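Local coordinates for oligopeptide-binding protein AppA (Bacillus subtilis, PDB 1XOC), which binds oligopeptides for an ABC-type permease that imports them, a system able to replace the OPP permease in sporulation and genetic competence, at residues A[351-356]-A[387-392]; A[280-285]-A[340-345]; A[285-290]-A[382-387]. All blocks are in the same frame, centred on the assembly; numbering follows the deposited sequence.

Contact 1 (A[351-356]-A[387-392]); sequences GILDKD and IGIEVK. With ZN (zinc ion), chain M.
L353 lays its CD1 methyl over the carbonyl oxygen of I387, with CD1 3.3 Å from I387 O, and so packs on the Schellman motif that ends helix 371-385. G388, at positive phi, is the C-prime residue of that motif, and the chain beyond it runs into strand 390-396. With CG of L353 anti to its own carbonyl carbon (chi1 -58°), the branch point sits 3.5 Å from both I387 O and G388 O, and CD1 goes on to meet I389 CG1 at 4.1 Å.

The backbone makes the firmer join. L353 N donates to G388 O at 2.7 Å, almost straight (166° at the hydrogen) and onto a lone pair in the carbonyl plane. The same oxygen is approached by I352 CA at 3.2 Å, a CA-H...O contact, while G388 CA offers a matching one to G351 O. A CB at G388 would probably come too close to G351 O and L353 CG, so close packing as well as phi favours glycine. Next to this, I352 CD1 rests 4.0 Å from E390 CB; the carboxylate of E390 is engaged with K359.

The acidic loop holds a zinc ion at a site made up of N348, D350, I352 and D354, and its sequence recalls an EF-hand-type calcium loop. D354 grips the ion with both carboxylate oxygens, OD2 lying 2.2 Å from the zinc and OD1 2.5 Å.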
loop_
_atom_site.group_PDB
_atom_site.type_symbol
_atom_site.label_atom_id
_atom_site.label_comp_id
_atom_site.label_asym_id
_atom_site.label_seq_id
_atom_site.Cartn_x
_atom_site.Cartn_y
_atom_site.Cartn_z
ATOM N N GLY A 351 -6.996 -29.108 -25.374
ATOM C CA GLY A 351 -7.467 -28.909 -24.019
ATOM C C GLY A 351 -7.475 -27.460 -23.572
ATOM O O GLY A 351 -7.892 -27.157 -22.453
ATOM N N ILE A 352 -7.019 -26.537 -24.411
ATOM C CA ILE A 352 -7.029 -25.141 -23.987
ATOM C C ILE A 352 -7.813 -24.254 -24.938
ATOM O O ILE A 352 -7.712 -24.384 -26.152
ATOM C CB ILE A 352 -5.602 -24.588 -23.687
ATOM C CG1 ILE A 352 -4.991 -23.841 -24.867
ATOM C CG2 ILE A 352 -4.649 -25.686 -23.196
ATOM C CD1 ILE A 352 -4.172 -22.706 -24.401
ATOM N N LEU A 353 -8.588 -23.334 -24.384
ATOM C CA LEU A 353 -9.528 -22.543 -25.169
ATOM C C LEU A 353 -8.840 -21.698 -26.226
ATOM O O LEU A 353 -7.726 -21.215 -26.023
ATOM C CB LEU A 353 -10.363 -21.637 -24.263
ATOM C CG LEU A 353 -11.186 -22.337 -23.177
ATOM C CD1 LEU A 353 -11.748 -21.317 -22.222
ATOM C CD2 LEU A 353 -12.302 -23.165 -23.764
ATOM N N ASP A 354 -9.566 -21.461 -27.314
ATOM C CA ASP A 354 -9.043 -20.858 -28.527
ATOM C C ASP A 354 -10.047 -19.767 -28.979
ATOM O O ASP A 354 -11.248 -19.949 -28.833
ATOM C CB ASP A 354 -8.886 -21.961 -29.600
ATOM C CG ASP A 354 -7.803 -23.004 -29.243
ATOM O OD1 ASP A 354 -6.621 -22.669 -29.419
ATOM O OD2 ASP A 354 -8.014 -24.170 -28.794
ATOM N N LYS A 355 -9.555 -18.633 -29.481
ATOM C CA LYS A 355 -10.383 -17.597 -30.081
ATOM C C LYS A 355 -9.568 -16.761 -31.061
ATOM O O LYS A 355 -8.487 -16.285 -30.728
ATOM C CB LYS A 355 -10.995 -16.691 -29.016
ATOM C CG LYS A 355 -11.763 -15.516 -29.600
ATOM C CD LYS A 355 -12.538 -14.756 -28.551
ATOM C CE LYS A 355 -13.264 -13.592 -29.187
ATOM N NZ LYS A 355 -14.244 -13.039 -28.228
ATOM N N ASP A 356 -10.101 -16.599 -32.269
ATOM C CA ASP A 356 -9.490 -15.768 -33.312
ATOM C C ASP A 356 -7.992 -16.044 -33.475
ATOM O O ASP A 356 -7.186 -15.116 -33.505
ATOM C CB ASP A 356 -9.742 -14.281 -33.014
ATOM C CG ASP A 356 -11.235 -13.914 -33.021
ATOM O OD1 ASP A 356 -11.995 -14.465 -33.854
ATOM O OD2 ASP A 356 -11.643 -13.063 -32.189
ATOM N N ILE A 387 -10.937 -25.448 -16.819
ATOM C CA ILE A 387 -11.792 -24.845 -17.837
ATOM C C ILE A 387 -11.027 -24.452 -19.116
ATOM O O ILE A 387 -11.510 -23.667 -19.926
ATOM C CB ILE A 387 -12.620 -23.671 -17.279
ATOM C CG1 ILE A 387 -11.734 -22.497 -16.888
ATOM C CG2 ILE A 387 -13.468 -24.138 -16.101
ATOM C CD1 ILE A 387 -12.515 -21.262 -16.577
ATOM N N GLY A 388 -9.846 -25.024 -19.302
ATOM C CA GLY A 388 -9.095 -24.867 -20.543
ATOM C C GLY A 388 -8.307 -23.583 -20.672
ATOM O O GLY A 388 -8.057 -23.109 -21.778
ATOM N N ILE A 389 -7.900 -23.022 -19.536
ATOM C CA ILE A 389 -7.056 -21.844 -19.525
ATOM C C ILE A 389 -5.677 -22.230 -18.981
ATOM O O ILE A 389 -5.577 -22.830 -17.910
ATOM C CB ILE A 389 -7.686 -20.755 -18.664
ATOM C CG1 ILE A 389 -8.949 -20.236 -19.370
ATOM C CG2 ILE A 389 -6.683 -19.631 -18.409
ATOM C CD1 ILE A 389 -9.706 -19.157 -18.615
ATOM N N GLU A 390 -4.636 -21.872 -19.730
ATOM C CA GLU A 390 -3.255 -22.233 -19.429
ATOM C C GLU A 390 -2.543 -21.072 -18.733
ATOM O O GLU A 390 -2.409 -19.980 -19.285
ATOM C CB GLU A 390 -2.521 -22.602 -20.728
ATOM C CG GLU A 390 -1.037 -22.911 -20.571
ATOM C CD GLU A 390 -0.378 -23.368 -21.858
ATOM O OE1 GLU A 390 -0.304 -22.597 -22.843
ATOM O OE2 GLU A 390 0.087 -24.521 -21.890
ATOM N N VAL A 391 -2.072 -21.320 -17.519
ATOM C CA VAL A 391 -1.317 -20.304 -16.787
ATOM C C VAL A 391 0.079 -20.801 -16.397
ATOM O O VAL A 391 0.239 -21.933 -15.936
ATOM C CB VAL A 391 -2.149 -19.629 -15.630
ATOM C CG1 VAL A 391 -3.368 -20.354 -15.271
ATOM C CG2 VAL A 391 -1.283 -19.229 -14.416
ATOM N N LYS A 392 1.073 -19.969 -16.709
ATOM C CA LYS A 392 2.447 -20.114 -16.256
ATOM C C LYS A 392 2.592 -19.250 -15.022
ATOM O O LYS A 392 2.205 -18.079 -15.042
ATOM C CB LYS A 392 3.424 -19.609 -17.329
ATOM C CG LYS A 392 4.924 -19.745 -16.937
ATOM C CD LYS A 392 5.906 -19.372 -18.071
ATOM C CE LYS A 392 6.170 -17.863 -18.107
ATOM N NZ LYS A 392 7.049 -17.385 -16.993
HETATM ZN ZN ZN M . -5.937 -24.823 -28.285
#

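Contact 2 (A[280-285]-A[340-345]); sequences DKKVRQ and AEAGWK
An Asp N-cap at the start of helix 281-289 faces the Schellman C-terminus of helix 332-341, and the two helix ends meet through D280, K282 and V283 on one side and E341, A342 and W344 on the other. D280 has CG anti to the backbone N (chi1 -173°), which turns the carboxylate back over the first turn. There OD1 accepts from K282 N at 3.0 Å, the donor standing well above the carboxylate plane and not in it. The other oxygen serves the contact: a water donates to D280 OD2 at 2.6 Å and to A342 O at 2.8 Å, tying the cap of one helix to the residue just beyond the end of the other. With an alanine in place of D280, K282 N would probably be left without its capping acceptor and the water without its hold on this helix, so that the bridge to A342 O would be lost.

K282 reaches across by bending at chi3 (95°) and chi4. Its CE passes 3.6 Å from E341 CB, the two side chains crossing at about a right angle, and NZ forms a salt bridge with E341 OE1, its hydrogen bond weak at 3.3 Å. The stronger partner of NZ is M338 O, a carbonyl of the last helical turn, where a positive charge would probably be favoured; E341 in turn is also held by Q337. Beside these polar groups V283 CG2 lies 3.9 Å from both A342 CB and W344 NE1, meeting the indole obliquely.

G343, at positive phi, closes the helix with G343 N bonded to A340 O at 2.9 Å. The contact thus sets an aspartate N-cap with its capping bond against a glycine-terminated Schellman C-terminus.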
loop_
_atom_site.group_PDB
_atom_site.type_symbol
_atom_site.label_atom_id
_atom_site.label_comp_id
_atom_site.label_asym_id
_atom_site.label_seq_id
_atom_site.Cartn_x
_atom_site.Cartn_y
_atom_site.Cartn_z
ATOM N N ASP A 280 -12.359 -8.070 -22.186
ATOM C CA ASP A 280 -13.805 -8.320 -22.122
ATOM C C ASP A 280 -14.240 -8.516 -20.679
ATOM O O ASP A 280 -13.752 -9.414 -19.990
ATOM C CB ASP A 280 -14.156 -9.565 -22.947
ATOM C CG ASP A 280 -15.668 -9.807 -23.091
ATOM O OD1 ASP A 280 -16.493 -9.072 -22.514
ATOM O OD2 ASP A 280 -16.037 -10.763 -23.811
ATOM N N LYS A 281 -15.163 -7.675 -20.224
ATOM C CA LYS A 281 -15.750 -7.800 -18.891
ATOM C C LYS A 281 -16.277 -9.210 -18.621
ATOM O O LYS A 281 -16.117 -9.729 -17.520
ATOM C CB LYS A 281 -16.905 -6.813 -18.734
ATOM C CG LYS A 281 -17.660 -6.935 -17.424
ATOM C CD LYS A 281 -18.771 -5.896 -17.309
ATOM C CE LYS A 281 -20.081 -6.415 -17.846
ATOM N NZ LYS A 281 -21.165 -5.408 -17.728
ATOM N N LYS A 282 -16.937 -9.815 -19.612
ATOM C CA LYS A 282 -17.541 -11.134 -19.400
ATOM C C LYS A 282 -16.485 -12.212 -19.135
ATOM O O LYS A 282 -16.706 -13.118 -18.322
ATOM C CB LYS A 282 -18.454 -11.531 -20.563
ATOM C CG LYS A 282 -19.494 -12.535 -20.129
ATOM C CD LYS A 282 -20.653 -12.625 -21.092
ATOM C CE LYS A 282 -20.428 -13.731 -22.054
ATOM N NZ LYS A 282 -20.224 -14.954 -21.267
ATOM N N VAL A 283 -15.332 -12.087 -19.790
ATOM C CA VAL A 283 -14.202 -12.986 -19.536
ATOM C C VAL A 283 -13.689 -12.814 -18.099
ATOM O O VAL A 283 -13.502 -13.805 -17.393
ATOM C CB VAL A 283 -13.068 -12.796 -20.586
ATOM C CG1 VAL A 283 -11.747 -13.476 -20.157
ATOM C CG2 VAL A 283 -13.538 -13.329 -21.943
ATOM N N ARG A 284 -13.469 -11.571 -17.669
ATOM C CA ARG A 284 -13.038 -11.314 -16.292
ATOM C C ARG A 284 -14.028 -11.864 -15.267
ATOM O O ARG A 284 -13.629 -12.485 -14.286
ATOM C CB ARG A 284 -12.783 -9.834 -16.040
ATOM C CG ARG A 284 -11.653 -9.279 -16.864
ATOM C CD ARG A 284 -11.212 -7.933 -16.372
ATOM N NE ARG A 284 -12.322 -6.972 -16.300
ATOM C CZ ARG A 284 -12.709 -6.178 -17.297
ATOM N NH1 ARG A 284 -12.102 -6.218 -18.475
ATOM N NH2 ARG A 284 -13.732 -5.357 -17.126
ATOM N N GLN A 285 -15.322 -11.685 -15.523
ATOM C CA GLN A 285 -16.353 -12.263 -14.659
ATOM C C GLN A 285 -16.281 -13.793 -14.632
ATOM O O GLN A 285 -16.492 -14.416 -13.594
ATOM C CB GLN A 285 -17.743 -11.828 -15.118
ATOM C CG GLN A 285 -18.053 -10.344 -14.937
ATOM C CD GLN A 285 -19.404 -9.959 -15.493
ATOM O OE1 GLN A 285 -19.955 -8.929 -15.121
ATOM N NE2 GLN A 285 -19.944 -10.778 -16.399
ATOM N N ALA A 340 -17.637 -19.606 -23.383
ATOM C CA ALA A 340 -18.189 -20.016 -24.679
ATOM C C ALA A 340 -19.012 -18.884 -25.278
ATOM O O ALA A 340 -18.841 -18.538 -26.449
ATOM C CB ALA A 340 -19.028 -21.272 -24.518
ATOM N N GLU A 341 -19.895 -18.302 -24.469
ATOM C CA GLU A 341 -20.680 -17.125 -24.882
ATOM C C GLU A 341 -19.779 -15.964 -25.331
ATOM O O GLU A 341 -20.133 -15.229 -26.252
ATOM C CB GLU A 341 -21.610 -16.660 -23.746
ATOM C CG GLU A 341 -22.863 -17.523 -23.564
ATOM C CD GLU A 341 -23.564 -17.340 -22.203
ATOM O OE1 GLU A 341 -23.157 -16.463 -21.396
ATOM O OE2 GLU A 341 -24.540 -18.096 -21.951
ATOM N N ALA A 342 -18.619 -15.817 -24.691
ATOM C CA ALA A 342 -17.641 -14.782 -25.047
ATOM C C ALA A 342 -16.749 -15.149 -26.239
ATOM O O ALA A 342 -15.826 -14.405 -26.567
ATOM C CB ALA A 342 -16.783 -14.421 -23.843
ATOM N N GLY A 343 -17.006 -16.290 -26.879
ATOM C CA GLY A 343 -16.289 -16.685 -28.093
ATOM C C GLY A 343 -15.143 -17.667 -27.915
ATOM O O GLY A 343 -14.488 -18.031 -28.891
ATOM N N TRP A 344 -14.901 -18.110 -26.684
ATOM C CA TRP A 344 -13.795 -19.020 -26.395
ATOM C C TRP A 344 -14.259 -20.470 -26.405
ATOM O O TRP A 344 -15.207 -20.833 -25.708
ATOM C CB TRP A 344 -13.147 -18.675 -25.048
ATOM C CG TRP A 344 -12.410 -17.403 -25.095
ATOM C CD1 TRP A 344 -12.892 -16.165 -24.769
ATOM C CD2 TRP A 344 -11.051 -17.207 -25.517
ATOM N NE1 TRP A 344 -11.920 -15.214 -24.962
ATOM C CE2 TRP A 344 -10.780 -15.825 -25.415
ATOM C CE3 TRP A 344 -10.034 -18.064 -25.950
ATOM C CZ2 TRP A 344 -9.538 -15.276 -25.750
ATOM C CZ3 TRP A 344 -8.796 -17.519 -26.280
ATOM C CH2 TRP A 344 -8.558 -16.134 -26.163
ATOM N N LYS A 345 -13.609 -21.290 -27.225
ATOM C CA LYS A 345 -13.775 -22.735 -27.156
ATOM C C LYS A 345 -12.535 -23.402 -27.729
ATOM O O LYS A 345 -11.836 -22.817 -28.547
ATOM C CB LYS A 345 -15.051 -23.177 -27.887
ATOM C CG LYS A 345 -14.928 -23.371 -29.375
ATOM C CD LYS A 345 -16.168 -24.092 -29.944
ATOM C CE LYS A 345 -17.421 -23.187 -29.936
ATOM N NZ LYS A 345 -17.954 -22.851 -28.570
HETATM O O HOH W 1 -14.842 -11.878 -25.805
#

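Contact 3 (A[285-290]-A[382-387]); sequences QALTTA and EQLKKI
L287 is the first residue of 285-290 to meet the other helix substantially. Its side chain crosses that of L384 at about a right angle, and its CD2 methyl fits against the forked end of L384, 4.1 Å from L384 CD1 and equally far from L384 CD2; the T288 hydroxyl, on the far face, is hydrogen-bonded to Q481 and T484. T289 then doubles the hold on the preceding turn: its OG1 donates to Q285 O at 2.7 Å, tilted from the carbonyl plane, while T289 N comes to the same oxygen from the opposite face.

The element on the far side, helix 371-385, is the crossover of a beta-alpha-beta unit joining the parallel neighbours 358-367 and 390-396 in the larger sheet, so helix 281-289 packs here on the helical layer of a type 2 periplasmic-binding-protein fold.

A290 gives the largest share of the contact. Its CB points toward the other segment and meets two methyls, L384 CD2 at 3.8 Å and I387 CD1 at 3.4 Å, the latter tighter than ordinary van der Waals contact. I387 brings CD1 there by placing CG1 between its backbone N and carbonyl carbon (chi1 67°), a crowded position. On the backbone side of A290, a water donates to A290 O at 2.8 Å and to Q383 O at 2.7 Å, bridging the backbones of the two segments.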
loop_
_atom_site.group_PDB
_atom_site.type_symbol
_atom_site.label_atom_id
_atom_site.label_comp_id
_atom_site.label_asym_id
_atom_site.label_seq_id
_atom_site.Cartn_x
_atom_site.Cartn_y
_atom_site.Cartn_z
ATOM N N GLN A 285 -15.322 -11.685 -15.523
ATOM C CA GLN A 285 -16.353 -12.263 -14.659
ATOM C C GLN A 285 -16.281 -13.793 -14.632
ATOM O O GLN A 285 -16.492 -14.416 -13.594
ATOM C CB GLN A 285 -17.743 -11.828 -15.118
ATOM C CG GLN A 285 -18.053 -10.344 -14.937
ATOM C CD GLN A 285 -19.404 -9.959 -15.493
ATOM O OE1 GLN A 285 -19.955 -8.929 -15.121
ATOM N NE2 GLN A 285 -19.944 -10.778 -16.399
ATOM N N ALA A 286 -16.001 -14.384 -15.786
ATOM C CA ALA A 286 -15.852 -15.835 -15.908
ATOM C C ALA A 286 -14.660 -16.353 -15.101
ATOM O O ALA A 286 -14.739 -17.416 -14.474
ATOM C CB ALA A 286 -15.705 -16.219 -17.358
ATOM N N LEU A 287 -13.551 -15.622 -15.127
ATOM C CA LEU A 287 -12.352 -16.024 -14.392
ATOM C C LEU A 287 -12.626 -16.045 -12.897
ATOM O O LEU A 287 -12.254 -16.982 -12.193
ATOM C CB LEU A 287 -11.185 -15.095 -14.707
ATOM C CG LEU A 287 -10.634 -15.122 -16.129
ATOM C CD1 LEU A 287 -9.789 -13.900 -16.443
ATOM C CD2 LEU A 287 -9.816 -16.364 -16.351
ATOM N N THR A 288 -13.317 -15.031 -12.404
ATOM C CA THR A 288 -13.694 -15.033 -11.009
ATOM C C THR A 288 -14.605 -16.221 -10.698
ATOM O O THR A 288 -14.433 -16.917 -9.690
ATOM C CB THR A 288 -14.399 -13.714 -10.645
ATOM O OG1 THR A 288 -13.467 -12.634 -10.820
ATOM C CG2 THR A 288 -14.909 -13.744 -9.203
ATOM N N THR A 289 -15.567 -16.460 -11.578
ATOM C CA THR A 289 -16.549 -17.526 -11.368
ATOM C C THR A 289 -15.882 -18.898 -11.374
ATOM O O THR A 289 -16.387 -19.841 -10.768
ATOM C CB THR A 289 -17.641 -17.463 -12.464
ATOM O OG1 THR A 289 -18.236 -16.171 -12.442
ATOM C CG2 THR A 289 -18.736 -18.498 -12.252
ATOM N N ALA A 290 -14.750 -19.005 -12.064
ATOM C CA ALA A 290 -14.008 -20.271 -12.158
ATOM C C ALA A 290 -13.160 -20.565 -10.923
ATOM O O ALA A 290 -12.628 -21.671 -10.795
ATOM C CB ALA A 290 -13.105 -20.249 -13.369
ATOM N N GLU A 382 -4.147 -24.391 -11.297
ATOM C CA GLU A 382 -4.837 -25.679 -11.318
ATOM C C GLU A 382 -6.332 -25.518 -11.609
ATOM O O GLU A 382 -6.882 -26.271 -12.413
ATOM C CB GLU A 382 -4.575 -26.469 -10.020
ATOM C CG GLU A 382 -3.103 -26.948 -9.937
ATOM C CD GLU A 382 -2.647 -27.522 -8.562
ATOM O OE1 GLU A 382 -3.400 -27.385 -7.557
ATOM O OE2 GLU A 382 -1.515 -28.094 -8.489
ATOM N N GLN A 383 -6.976 -24.551 -10.954
ATOM C CA GLN A 383 -8.413 -24.322 -11.127
ATOM C C GLN A 383 -8.762 -23.834 -12.535
ATOM O O GLN A 383 -9.756 -24.275 -13.114
ATOM C CB GLN A 383 -8.981 -23.389 -10.033
ATOM C CG GLN A 383 -8.978 -24.046 -8.639
ATOM C CD GLN A 383 -9.541 -23.184 -7.531
ATOM O OE1 GLN A 383 -9.495 -23.539 -6.333
ATOM N NE2 GLN A 383 -10.031 -22.047 -7.891
ATOM N N LEU A 384 -7.948 -22.952 -13.106
ATOM C CA LEU A 384 -8.213 -22.482 -14.463
ATOM C C LEU A 384 -7.895 -23.527 -15.527
ATOM O O LEU A 384 -8.504 -23.517 -16.609
ATOM C CB LEU A 384 -7.469 -21.172 -14.740
ATOM C CG LEU A 384 -7.928 -19.988 -13.876
ATOM C CD1 LEU A 384 -7.189 -18.726 -14.259
ATOM C CD2 LEU A 384 -9.432 -19.755 -13.993
ATOM N N LYS A 385 -6.973 -24.445 -15.226
ATOM C CA LYS A 385 -6.679 -25.542 -16.150
ATOM C C LYS A 385 -7.949 -26.348 -16.448
ATOM O O LYS A 385 -8.198 -26.733 -17.589
ATOM C CB LYS A 385 -5.591 -26.458 -15.580
ATOM C CG LYS A 385 -5.065 -27.511 -16.575
ATOM C CD LYS A 385 -3.816 -28.231 -16.033
ATOM C CE LYS A 385 -3.202 -29.105 -17.112
ATOM N NZ LYS A 385 -2.115 -30.014 -16.629
ATOM N N LYS A 386 -8.764 -26.559 -15.422
ATOM C CA LYS A 386 -10.017 -27.310 -15.521
ATOM C C LYS A 386 -11.022 -26.739 -16.522
ATOM O O LYS A 386 -11.890 -27.466 -16.992
ATOM C CB LYS A 386 -10.714 -27.381 -14.155
ATOM C CG LYS A 386 -9.945 -28.104 -13.039
ATOM C CD LYS A 386 -10.761 -28.039 -11.749
ATOM C CE LYS A 386 -9.966 -28.370 -10.496
ATOM N NZ LYS A 386 -10.457 -27.511 -9.351
ATOM N N ILE A 387 -10.937 -25.448 -16.819
ATOM C CA ILE A 387 -11.792 -24.845 -17.837
ATOM C C ILE A 387 -11.027 -24.452 -19.116
ATOM O O ILE A 387 -11.510 -23.667 -19.926
ATOM C CB ILE A 387 -12.620 -23.671 -17.279
ATOM C CG1 ILE A 387 -11.734 -22.497 -16.888
ATOM C CG2 ILE A 387 -13.468 -24.138 -16.101
ATOM C CD1 ILE A 387 -12.515 -21.262 -16.577
HETATM O O HOH W 2 -12.296 -23.897 -12.420
#

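In the fold
The three contacts lie on one side of the molecule, within about 12 Å of one another centre to centre. Contact 3 is the buried one, mainly aliphatic side chains, with one bridging water; contacts 1 and 2 are only partly buried and add charge, a capped helix start and a metal site. Helix 281-289 serves both contact 2, at its start, and contact 3, at its end. I387 belongs to contacts 1 and 3, and I389 N bonded to L384 O carries the helix of contact 3 into the strand of contact 1. Contacts 1 and 2 are linked by K355 NZ to A342 O, D354 N to K345 O, and the W344 ring on the chain at D354-K355.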